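Pyrethroid hydrolase (Sphingobium faniae, PDB 5Y5R) hydrolyses the carboxylic ester bond of pyrethroid insecticides such as permethrin and cypermethrin, splitting them into an alcohol and a cyclopropanecarboxylic acid. Local coordinates at residues A[130-135]-A[141-146]; A[152-157]-A[201-206]; A[168-173]-A[232-237]. One frame throughout, in Å; residues are numbered along the deposited sequence.

All three contacts lie near the bound pyrethroid, the second and third joining the insertion over the pocket to loops that follow strands of the central sheet, and each supplies at least one residue to the ligand pocket. Contact 1, farthest from the centre of the chain, is a partly buried hairpin held by backbone hydrogen bonds, apolar on its pocket face and with two glutamines on the other. Contact 2 is buried and almost wholly apolar, joining helix 148-155 to the loop of the catalytic D202. Contact 3, also buried, is small and depends on one histidine-tyrosine hydrogen bond. L131 and I132 of contact 1 pack on V154 and F155 of contact 2, whereas Q142 meets Q172 of contact 3.

Contact 1: A[130-135]-A[141-146]; sequences DLIQPV and LQADFS. With 8NL ((2-methyl-3-phenyl-phenyl)methyl (1~{S})-3-[(~{E})-2-chloranyl-3,3,3-tris(fluoranyl)prop-1-enyl]-2,2-dimethyl-cyclopropane-1-carboxylate), chain G.
With CG1 of I132 anti to the carbonyl carbon (chi1 -55°) and CG2 anti to the backbone N, the two branches divide the work: CG2 packs on CB of L141 at 3.6 Å, and CD1 at the end of the other branch lies 3.8 Å from CB of A143. On the same face the pyrethroid comes in, its phenyl atom C11 3.5 Å from CB of A143 and its fluorine F2 beside CG1 of I132, so I132 and A143 form part of the pocket wall.

Q133 and Q142 point to the opposite face, where the end of Q133 meets D144 just past the strand. CG of D144 stands anti to its own N (chi1 179°), laying the carboxylate over the amide of Q133 with the planes only 13° apart. This is a stack rather than a bond, for NE2 of Q133 and OD2 of D144 are 3.8 Å apart. OD2 is claimed instead by a salt bridge to R147, which also reaches D130; OD1 takes both N and OG of S146 from one face of its plane, closing an Asx turn. A water lies 2.6 Å from OE1 of Q133 and near O of Q142, with more acceptors around it than protons to give.

Q133 and Q142 form an antiparallel hydrogen-bonded pair: N of Q133 reaches O of Q142 at 2.9 Å, almost straight at N-H but from above the carbonyl plane, while N of Q142 meets O of Q133 in plane at 2.8 Å. N of D144 adds a bond to O of L131.

The hairpin follows helix 126-131 directly. Helix 148-155 packs against L131, and strand 140-143 is the middle strand of a three-stranded sheet, with strand 174-175 along its other side.

Contact 2: A[152-157]-A[201-206]; sequences REVFMG and DDVVLP. With 8NL ((2-methyl-3-phenyl-phenyl)methyl (1~{S})-3-[(~{E})-2-chloranyl-3,3,3-tris(fluoranyl)prop-1-enyl]-2,2-dimethyl-cyclopropane-1-carboxylate), chain G.
The tight part of this contact is V204, whose two methyls face different partners. CG2 sits 3.7 Å from CD1 of F155 and 4.1 Å from the centroid of that ring, 30° off the normal, an off-centre CH-pi contact; the same methyl also touches CG1 of V154 at 3.9 Å. CG1 of V204, anti to the backbone N (chi1 174°), is carried to the ligand instead and lies 3.7 Å from C15 of the cyclopropane. The ring of F155 has biphenyl atom C12 over one face, displaced toward the rim, while its CB rests against C5 of the central ring.

In the alpha/beta hydrolase fold the catalytic acid lies on a loop that follows a strand of the central sheet, and here D202 comes after strand 194-199 as part of the charge relay. Its OD2 is hydrogen-bonded to OG1 of T102 and to ND1 of H230, the relay histidine, against which V204 also packs. OD1 is used locally: N of L205 bonds to it from well above the carboxylate plane, an Asx motif, and N of V204 adds a weak bond. These bonds probably help to hold the carboxylate in place.

Toward the exposed V203 the fit is looser. CG2 of V203 comes no nearer than 4.1 Å to O of V154, and no direct hydrogen bond crosses between the segments. A water spans the gap, donating to O of V154 and accepting from N of V203 at 3.0 Å.

Contact 3: A[168-173]-A[232-237]; sequences EHFIQT and PYYSMP
The imidazole of H169 and the phenol of Y234 meet rim to rim, their planes 21° apart and neither ring over the face of the other. In this alpha/beta hydrolase fold, helix 232-235 comes just after the relay histidine H230, and the contact ties that helix to the loop between helix 148-155 and strand 174-175. CE1 of Y234 lies in the imidazole plane at its edge, and ND1 of H169 is likewise near the plane of the phenol. Y233 puts CE2 over the centre of one face of the Y234 ring, 3.6 Å above it, and Y159 meets the same ring edge-to-face. On F170, CB of H169 sits over the centre of one face.

F170 also touches the pyrethroid, and the loop's backbone is bonded through H169 to R15.

The two aromatic side chains approach from opposite directions. In H169, chi1 of -70° swings the ring toward Y234, and chi2 of -161° turns its ND1 edge to the hydroxyl. ND1 of H169 and OH of Y234 are 2.6 Å apart in a nearly straight hydrogen bond, and either could be the donor.

Contact 1: A[130-135]-A[141-146]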
loop_
_atom_site.group_PDB
_atom_site.type_symbol
_atom_site.label_atom_id
_atom_site.label_comp_id
_atom_site.label_asym_id
_atom_site.label_seq_id
_atom_site.Cartn_x
_atom_site.Cartn_y
_atom_site.Cartn_z
ATOM N N ASP A 130 -17.320 -0.872 7.943
ATOM C CA ASP A 130 -18.029 -1.248 9.163
ATOM C C ASP A 130 -17.178 -0.994 10.407
ATOM O O ASP A 130 -17.675 -0.485 11.417
ATOM C CB ASP A 130 -18.372 -2.742 9.093
ATOM C CG ASP A 130 -19.074 -3.258 10.344
ATOM O OD1 ASP A 130 -20.186 -2.794 10.613
ATOM O OD2 ASP A 130 -18.540 -4.106 11.077
ATOM N N LEU A 131 -15.882 -1.304 10.328
ATOM C CA LEU A 131 -14.992 -1.356 11.483
ATOM C C LEU A 131 -14.119 -0.131 11.649
ATOM O O LEU A 131 -13.507 0.028 12.708
ATOM C CB LEU A 131 -14.079 -2.588 11.387
ATOM C CG LEU A 131 -14.785 -3.931 11.559
ATOM C CD1 LEU A 131 -13.940 -5.059 11.034
ATOM C CD2 LEU A 131 -15.160 -4.176 13.019
ATOM N N ILE A 132 -13.999 0.681 10.610
ATOM C CA ILE A 132 -13.222 1.906 10.603
ATOM C C ILE A 132 -14.211 3.043 10.430
ATOM O O ILE A 132 -14.938 3.089 9.428
ATOM C CB ILE A 132 -12.188 1.908 9.472
ATOM C CG1 ILE A 132 -11.279 0.670 9.557
ATOM C CG2 ILE A 132 -11.429 3.211 9.460
ATOM C CD1 ILE A 132 -10.335 0.636 10.742
ATOM N N GLN A 133 -14.236 3.960 11.385
ATOM C CA GLN A 133 -15.270 4.977 11.451
ATOM C C GLN A 133 -14.707 6.390 11.345
ATOM O O GLN A 133 -13.512 6.611 11.563
ATOM C CB GLN A 133 -16.089 4.815 12.735
ATOM C CG GLN A 133 -16.639 3.410 12.887
ATOM C CD GLN A 133 -17.249 3.179 14.256
ATOM O OE1 GLN A 133 -16.760 3.696 15.269
ATOM N NE2 GLN A 133 -18.319 2.385 14.299
ATOM N N PRO A 134 -15.517 7.345 10.892
ATOM C CA PRO A 134 -15.035 8.727 10.768
ATOM C C PRO A 134 -14.897 9.421 12.124
ATOM O O PRO A 134 -15.620 9.107 13.072
ATOM C CB PRO A 134 -16.127 9.408 9.933
ATOM C CG PRO A 134 -16.919 8.236 9.284
ATOM C CD PRO A 134 -16.864 7.166 10.315
ATOM N N VAL A 135 -13.939 10.367 12.201
ATOM C CA VAL A 135 -13.752 11.293 13.327
ATOM C C VAL A 135 -13.408 12.670 12.747
ATOM O O VAL A 135 -13.071 12.794 11.568
ATOM C CB VAL A 135 -12.670 10.847 14.352
ATOM C CG1 VAL A 135 -13.017 9.484 14.968
ATOM C CG2 VAL A 135 -11.293 10.847 13.731
ATOM N N LEU A 141 -10.151 8.848 10.305
ATOM C CA LEU A 141 -10.753 7.533 10.419
ATOM C C LEU A 141 -10.059 6.816 11.556
ATOM O O LEU A 141 -8.840 6.922 11.712
ATOM C CB LEU A 141 -10.612 6.704 9.142
ATOM C CG LEU A 141 -11.220 7.175 7.825
ATOM C CD1 LEU A 141 -10.827 6.181 6.750
ATOM C CD2 LEU A 141 -12.696 7.279 7.903
ATOM N N GLN A 142 -10.834 6.074 12.328
ATOM C CA GLN A 142 -10.351 5.398 13.518
ATOM C C GLN A 142 -11.058 4.067 13.654
ATOM O O GLN A 142 -12.272 4.000 13.451
ATOM C CB GLN A 142 -10.630 6.251 14.752
ATOM C CG GLN A 142 -10.431 5.494 16.054
ATOM C CD GLN A 142 -10.412 6.388 17.281
ATOM O OE1 GLN A 142 -10.353 7.615 17.180
ATOM N NE2 GLN A 142 -10.481 5.770 18.441
ATOM N N ALA A 143 -10.326 3.035 14.071
ATOM C CA ALA A 143 -10.928 1.710 14.222
ATOM C C ALA A 143 -11.967 1.681 15.341
ATOM O O ALA A 143 -11.940 2.474 16.293
ATOM C CB ALA A 143 -9.858 0.648 14.480
ATOM N N ASP A 144 -12.928 0.791 15.193
ATOM C CA ASP A 144 -13.948 0.603 16.212
ATOM C C ASP A 144 -13.424 -0.289 17.342
ATOM O O ASP A 144 -13.544 -1.514 17.293
ATOM C CB ASP A 144 -15.191 0.024 15.561
ATOM C CG ASP A 144 -16.285 -0.238 16.531
ATOM O OD1 ASP A 144 -16.149 0.139 17.722
ATOM O OD2 ASP A 144 -17.305 -0.819 16.083
ATOM N N PHE A 145 -12.931 0.316 18.434
ATOM C CA PHE A 145 -12.345 -0.539 19.465
ATOM C C PHE A 145 -13.373 -1.241 20.330
ATOM O O PHE A 145 -12.991 -2.080 21.148
ATOM C CB PHE A 145 -11.360 0.258 20.320
ATOM C CG PHE A 145 -10.160 0.673 19.546
ATOM C CD1 PHE A 145 -9.304 -0.287 19.020
ATOM C CD2 PHE A 145 -9.956 1.989 19.218
ATOM C CE1 PHE A 145 -8.189 0.093 18.252
ATOM C CE2 PHE A 145 -8.865 2.372 18.439
ATOM C CZ PHE A 145 -7.982 1.418 17.955
ATOM N N SER A 146 -14.667 -1.049 20.074
ATOM C CA SER A 146 -15.625 -1.890 20.766
ATOM C C SER A 146 -15.619 -3.329 20.254
ATOM O O SER A 146 -16.148 -4.201 20.942
ATOM C CB SER A 146 -17.029 -1.282 20.631
ATOM O OG SER A 146 -17.537 -1.392 19.293
HETATM C C 8NL G . -6.335 -0.664 9.033
HETATM C C8 8NL G . -5.177 -1.758 12.764
HETATM C C9 8NL G . -5.678 -1.391 14.009
HETATM C C10 8NL G . -7.044 -1.436 14.255
HETATM C C11 8NL G . -7.860 -1.864 13.211
HETATM C C12 8NL G . -7.337 -2.231 11.971
HETATM C C13 8NL G . -4.807 -1.666 6.600
HETATM O O 8NL G . -6.085 -1.538 5.933
HETATM CL CL 8NL G . -12.258 1.048 3.427
HETATM C C21 8NL G . -10.556 0.849 3.853
HETATM C C22 8NL G . -10.110 1.359 5.202
HETATM F F2 8NL G . -9.914 0.317 5.990
HETATM F F1 8NL G . -9.018 2.095 5.145
HETATM F F 8NL G . -11.083 2.108 5.679
HETATM C C20 8NL G . -9.732 0.219 3.014
HETATM C C16 8NL G . -8.260 0.056 3.327
HETATM C C17 8NL G . -7.732 -0.980 2.341
HETATM C C18 8NL G . -7.086 0.116 1.506
HETATM C C19 8NL G . -8.839 -1.763 1.617
HETATM C C15 8NL G . -7.625 -1.218 3.874
HETATM C C14 8NL G . -6.332 -0.875 4.619
HETATM O O1 8NL G . -5.560 -0.027 4.166
HETATM C C2 8NL G . -4.766 -2.305 7.998
HETATM C C3 8NL G . -3.934 -3.409 8.132
HETATM C C4 8NL G . -3.795 -4.090 9.341
HETATM C C5 8NL G . -4.470 -3.642 10.473
HETATM C C6 8NL G . -5.319 -2.544 10.401
HETATM C C1 8NL G . -5.456 -1.865 9.157
HETATM C C7 8NL G . -5.982 -2.168 11.716
HETATM O O HOH W 1 -14.284 4.275 15.781
#

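Contact 2: A[152-157]-A[201-206]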
loop_
_atom_site.group_PDB
_atom_site.type_symbol
_atom_site.label_atom_id
_atom_site.label_comp_id
_atom_site.label_asym_id
_atom_site.label_seq_id
_atom_site.Cartn_x
_atom_site.Cartn_y
_atom_site.Cartn_z
ATOM N N ARG A 152 -9.214 -7.968 14.854
ATOM C CA ARG A 152 -8.093 -8.887 14.668
ATOM C C ARG A 152 -8.377 -9.890 13.561
ATOM O O ARG A 152 -7.563 -10.070 12.638
ATOM C CB ARG A 152 -7.803 -9.658 15.953
ATOM C CG ARG A 152 -6.531 -10.534 15.833
ATOM C CD ARG A 152 -6.533 -11.670 16.834
ATOM N NE ARG A 152 -7.584 -12.680 16.635
ATOM C CZ ARG A 152 -7.484 -13.711 15.786
ATOM N NH1 ARG A 152 -6.379 -13.874 15.066
ATOM N NH2 ARG A 152 -8.456 -14.609 15.689
ATOM N N GLU A 153 -9.529 -10.562 13.643
ATOM C CA GLU A 153 -9.779 -11.635 12.690
ATOM C C GLU A 153 -9.966 -11.109 11.281
ATOM O O GLU A 153 -9.782 -11.878 10.332
ATOM C CB GLU A 153 -10.982 -12.490 13.064
ATOM C CG GLU A 153 -12.263 -11.771 13.204
ATOM C CD GLU A 153 -13.311 -12.605 13.909
ATOM O OE1 GLU A 153 -12.978 -13.612 14.574
ATOM O OE2 GLU A 153 -14.490 -12.279 13.755
ATOM N N VAL A 154 -10.371 -9.845 11.127
ATOM C CA VAL A 154 -10.584 -9.234 9.806
ATOM C C VAL A 154 -9.285 -8.692 9.214
ATOM O O VAL A 154 -8.952 -8.968 8.053
ATOM C CB VAL A 154 -11.665 -8.136 9.893
ATOM C CG1 VAL A 154 -11.717 -7.317 8.677
ATOM C CG2 VAL A 154 -13.036 -8.757 10.131
ATOM N N PHE A 155 -8.571 -7.854 9.970
ATOM C CA PHE A 155 -7.371 -7.194 9.478
ATOM C C PHE A 155 -6.056 -7.882 9.830
ATOM O O PHE A 155 -5.090 -7.693 9.094
ATOM C CB PHE A 155 -7.298 -5.772 10.023
ATOM C CG PHE A 155 -8.338 -4.845 9.477
ATOM C CD1 PHE A 155 -8.119 -4.172 8.290
ATOM C CD2 PHE A 155 -9.533 -4.620 10.177
ATOM C CE1 PHE A 155 -9.043 -3.274 7.806
ATOM C CE2 PHE A 155 -10.491 -3.739 9.673
ATOM C CZ PHE A 155 -10.231 -3.060 8.486
HETATM N N MSE A 156 -5.958 -8.571 10.972
HETATM C CA MSE A 156 -4.672 -9.108 11.510
HETATM C C MSE A 156 -4.674 -10.636 11.631
HETATM O O MSE A 156 -3.937 -11.231 12.433
HETATM C CB MSE A 156 -4.360 -8.531 12.900
HETATM C CG MSE A 156 -4.280 -6.998 13.021
HETATM SE SE MSE A 156 -4.687 -6.375 14.867
HETATM C CE MSE A 156 -6.515 -5.656 14.514
ATOM N N GLY A 157 -5.546 -11.279 10.863
ATOM C CA GLY A 157 -5.623 -12.724 10.872
ATOM C C GLY A 157 -4.362 -13.408 10.383
ATOM O O GLY A 157 -4.166 -14.592 10.668
ATOM N N ASP A 201 -7.375 -14.647 -0.238
ATOM C CA ASP A 201 -8.395 -14.796 0.796
ATOM C C ASP A 201 -8.645 -13.503 1.565
ATOM O O ASP A 201 -9.089 -13.548 2.712
ATOM C CB ASP A 201 -8.056 -15.933 1.761
ATOM C CG ASP A 201 -7.874 -17.274 1.048
ATOM O OD1 ASP A 201 -8.237 -17.360 -0.146
ATOM O OD2 ASP A 201 -7.407 -18.259 1.680
ATOM N N ASP A 202 -8.324 -12.366 0.975
ATOM C CA ASP A 202 -8.557 -11.091 1.628
ATOM C C ASP A 202 -10.069 -10.814 1.751
ATOM O O ASP A 202 -10.826 -10.973 0.785
ATOM C CB ASP A 202 -7.826 -9.991 0.849
ATOM C CG ASP A 202 -7.686 -8.685 1.650
ATOM O OD1 ASP A 202 -8.513 -8.428 2.568
ATOM O OD2 ASP A 202 -6.722 -7.934 1.390
ATOM N N VAL A 203 -10.518 -10.450 2.956
ATOM C CA VAL A 203 -11.906 -10.049 3.176
ATOM C C VAL A 203 -12.067 -8.557 3.427
ATOM O O VAL A 203 -13.211 -8.057 3.393
ATOM C CB VAL A 203 -12.567 -10.847 4.320
ATOM C CG1 VAL A 203 -12.610 -12.346 3.990
ATOM C CG2 VAL A 203 -11.911 -10.546 5.669
ATOM N N VAL A 204 -10.982 -7.835 3.687
ATOM C CA VAL A 204 -11.011 -6.375 3.683
ATOM C C VAL A 204 -11.221 -5.880 2.260
ATOM O O VAL A 204 -12.242 -5.261 1.926
ATOM C CB VAL A 204 -9.688 -5.842 4.264
ATOM C CG1 VAL A 204 -9.570 -4.324 4.169
ATOM C CG2 VAL A 204 -9.499 -6.339 5.680
ATOM N N LEU A 205 -10.313 -6.267 1.377
ATOM C CA LEU A 205 -10.379 -5.947 -0.037
ATOM C C LEU A 205 -10.582 -7.252 -0.804
ATOM O O LEU A 205 -9.610 -7.987 -1.043
ATOM C CB LEU A 205 -9.098 -5.248 -0.477
ATOM C CG LEU A 205 -9.010 -4.891 -1.953
ATOM C CD1 LEU A 205 -10.016 -3.843 -2.239
ATOM C CD2 LEU A 205 -7.637 -4.390 -2.238
ATOM N N PRO A 206 -11.820 -7.603 -1.157
ATOM C CA PRO A 206 -12.105 -8.932 -1.724
ATOM C C PRO A 206 -11.412 -9.147 -3.067
ATOM O O PRO A 206 -11.109 -8.201 -3.799
ATOM C CB PRO A 206 -13.637 -8.930 -1.875
ATOM C CG PRO A 206 -14.108 -7.847 -0.921
ATOM C CD PRO A 206 -13.043 -6.816 -0.915
HETATM C C 8NL G . -6.335 -0.664 9.033
HETATM C C8 8NL G . -5.177 -1.758 12.764
HETATM C C9 8NL G . -5.678 -1.391 14.009
HETATM C C10 8NL G . -7.044 -1.436 14.255
HETATM C C11 8NL G . -7.860 -1.864 13.211
HETATM C C12 8NL G . -7.337 -2.231 11.971
HETATM C C13 8NL G . -4.807 -1.666 6.600
HETATM O O 8NL G . -6.085 -1.538 5.933
HETATM CL CL 8NL G . -12.258 1.048 3.427
HETATM C C21 8NL G . -10.556 0.849 3.853
HETATM C C22 8NL G . -10.110 1.359 5.202
HETATM F F2 8NL G . -9.914 0.317 5.990
HETATM F F1 8NL G . -9.018 2.095 5.145
HETATM F F 8NL G . -11.083 2.108 5.679
HETATM C C20 8NL G . -9.732 0.219 3.014
HETATM C C16 8NL G . -8.260 0.056 3.327
HETATM C C17 8NL G . -7.732 -0.980 2.341
HETATM C C18 8NL G . -7.086 0.116 1.506
HETATM C C19 8NL G . -8.839 -1.763 1.617
HETATM C C15 8NL G . -7.625 -1.218 3.874
HETATM C C14 8NL G . -6.332 -0.875 4.619
HETATM O O1 8NL G . -5.560 -0.027 4.166
HETATM C C2 8NL G . -4.766 -2.305 7.998
HETATM C C3 8NL G . -3.934 -3.409 8.132
HETATM C C4 8NL G . -3.795 -4.090 9.341
HETATM C C5 8NL G . -4.470 -3.642 10.473
HETATM C C6 8NL G . -5.319 -2.544 10.401
HETATM C C1 8NL G . -5.456 -1.865 9.157
HETATM C C7 8NL G . -5.982 -2.168 11.716
HETATM O O HOH W 2 -8.784 -10.756 5.407
#

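Contact 3: A[168-173]-A[232-237]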
loop_
_atom_site.group_PDB
_atom_site.type_symbol
_atom_site.label_atom_id
_atom_site.label_comp_id
_atom_site.label_asym_id
_atom_site.label_seq_id
_atom_site.Cartn_x
_atom_site.Cartn_y
_atom_site.Cartn_z
ATOM N N GLU A 168 4.021 -0.910 17.781
ATOM C CA GLU A 168 4.846 -0.173 16.829
ATOM C C GLU A 168 4.320 -0.246 15.391
ATOM O O GLU A 168 4.753 0.536 14.542
ATOM C CB GLU A 168 6.305 -0.696 16.848
ATOM C CG GLU A 168 7.073 -0.374 18.113
ATOM C CD GLU A 168 6.550 -1.101 19.325
ATOM O OE1 GLU A 168 6.425 -0.448 20.385
ATOM O OE2 GLU A 168 6.173 -2.288 19.194
ATOM N N HIS A 169 3.403 -1.155 15.098
ATOM C CA HIS A 169 2.950 -1.305 13.711
ATOM C C HIS A 169 1.826 -0.350 13.317
ATOM O O HIS A 169 1.537 -0.231 12.110
ATOM C CB HIS A 169 2.501 -2.736 13.460
ATOM C CG HIS A 169 3.630 -3.723 13.436
ATOM N ND1 HIS A 169 3.504 -4.969 12.855
ATOM C CD2 HIS A 169 4.897 -3.652 13.911
ATOM C CE1 HIS A 169 4.653 -5.621 12.963
ATOM N NE2 HIS A 169 5.513 -4.845 13.601
ATOM N N PHE A 170 1.184 0.297 14.300
ATOM C CA PHE A 170 -0.099 0.976 14.111
ATOM C C PHE A 170 -0.084 2.416 14.606
ATOM O O PHE A 170 0.699 2.785 15.484
ATOM C CB PHE A 170 -1.202 0.216 14.840
ATOM C CG PHE A 170 -1.233 -1.250 14.517
ATOM C CD1 PHE A 170 -1.295 -1.671 13.186
ATOM C CD2 PHE A 170 -1.219 -2.198 15.518
ATOM C CE1 PHE A 170 -1.323 -3.010 12.864
ATOM C CE2 PHE A 170 -1.261 -3.556 15.210
ATOM C CZ PHE A 170 -1.320 -3.961 13.871
ATOM N N ILE A 171 -0.995 3.224 14.050
ATOM C CA ILE A 171 -1.339 4.534 14.599
ATOM C C ILE A 171 -2.823 4.526 14.977
ATOM O O ILE A 171 -3.557 3.576 14.704
ATOM C CB ILE A 171 -1.014 5.706 13.637
ATOM C CG1 ILE A 171 -1.645 5.476 12.274
ATOM C CG2 ILE A 171 0.472 5.946 13.478
ATOM C CD1 ILE A 171 -1.635 6.711 11.404
ATOM N N GLN A 172 -3.252 5.602 15.639
ATOM C CA GLN A 172 -4.612 5.694 16.160
ATOM C C GLN A 172 -5.589 6.333 15.186
ATOM O O GLN A 172 -6.774 5.976 15.211
ATOM C CB GLN A 172 -4.635 6.510 17.466
ATOM C CG GLN A 172 -4.048 5.773 18.661
ATOM C CD GLN A 172 -4.698 4.413 18.906
ATOM O OE1 GLN A 172 -5.808 4.338 19.455
ATOM N NE2 GLN A 172 -4.032 3.343 18.490
ATOM N N THR A 173 -5.147 7.336 14.415
ATOM C CA THR A 173 -6.014 8.102 13.525
ATOM C C THR A 173 -5.368 8.358 12.162
ATOM O O THR A 173 -4.260 8.897 12.077
ATOM C CB THR A 173 -6.431 9.447 14.162
ATOM O OG1 THR A 173 -7.053 9.214 15.431
ATOM C CG2 THR A 173 -7.454 10.134 13.289
ATOM N N PRO A 232 -0.191 -10.270 3.801
ATOM C CA PRO A 232 0.786 -11.320 3.469
ATOM C C PRO A 232 2.161 -11.068 4.095
ATOM O O PRO A 232 2.923 -12.022 4.304
ATOM C CB PRO A 232 0.842 -11.276 1.930
ATOM C CG PRO A 232 -0.325 -10.457 1.496
ATOM C CD PRO A 232 -0.594 -9.496 2.614
ATOM N N TYR A 233 2.517 -9.810 4.380
ATOM C CA TYR A 233 3.811 -9.533 5.029
ATOM C C TYR A 233 3.907 -10.119 6.440
ATOM O O TYR A 233 5.017 -10.212 6.990
ATOM C CB TYR A 233 4.100 -8.021 5.084
ATOM C CG TYR A 233 2.964 -7.172 5.618
ATOM C CD1 TYR A 233 1.971 -6.689 4.764
ATOM C CD2 TYR A 233 2.885 -6.852 6.966
ATOM C CE1 TYR A 233 0.944 -5.944 5.239
ATOM C CE2 TYR A 233 1.863 -6.095 7.448
ATOM C CZ TYR A 233 0.906 -5.632 6.589
ATOM O OH TYR A 233 -0.113 -4.896 7.075
ATOM N N TYR A 234 2.781 -10.494 7.044
ATOM C CA TYR A 234 2.802 -11.257 8.287
ATOM C C TYR A 234 2.814 -12.765 8.063
ATOM O O TYR A 234 3.469 -13.489 8.810
ATOM C CB TYR A 234 1.607 -10.901 9.166
ATOM C CG TYR A 234 1.623 -9.536 9.819
ATOM C CD1 TYR A 234 2.810 -8.845 10.076
ATOM C CD2 TYR A 234 0.411 -8.935 10.185
ATOM C CE1 TYR A 234 2.782 -7.555 10.687
ATOM C CE2 TYR A 234 0.367 -7.700 10.787
ATOM C CZ TYR A 234 1.512 -7.005 11.043
ATOM O OH TYR A 234 1.361 -5.770 11.622
ATOM N N SER A 235 2.048 -13.289 7.106
ATOM C CA SER A 235 1.893 -14.740 7.059
ATOM C C SER A 235 2.863 -15.442 6.124
ATOM O O SER A 235 3.167 -16.607 6.375
ATOM C CB SER A 235 0.464 -15.139 6.685
ATOM O OG SER A 235 0.093 -14.513 5.499
HETATM N N MSE A 236 3.352 -14.797 5.062
HETATM C CA MSE A 236 4.366 -15.455 4.213
HETATM C C MSE A 236 5.425 -14.489 3.694
HETATM O O MSE A 236 5.561 -14.279 2.484
HETATM C CB MSE A 236 3.675 -16.158 3.040
HETATM C CG MSE A 236 2.546 -15.319 2.476
HETATM SE SE MSE A 236 1.427 -16.324 1.189
HETATM C CE MSE A 236 0.326 -17.374 2.330
ATOM N N PRO A 237 6.191 -13.913 4.615
ATOM C CA PRO A 237 7.233 -12.959 4.205
ATOM C C PRO A 237 8.206 -13.523 3.190
ATOM O O PRO A 237 8.660 -12.780 2.313
ATOM C CB PRO A 237 7.960 -12.638 5.526
ATOM C CG PRO A 237 7.678 -13.816 6.398
ATOM C CD PRO A 237 6.268 -14.245 6.047
#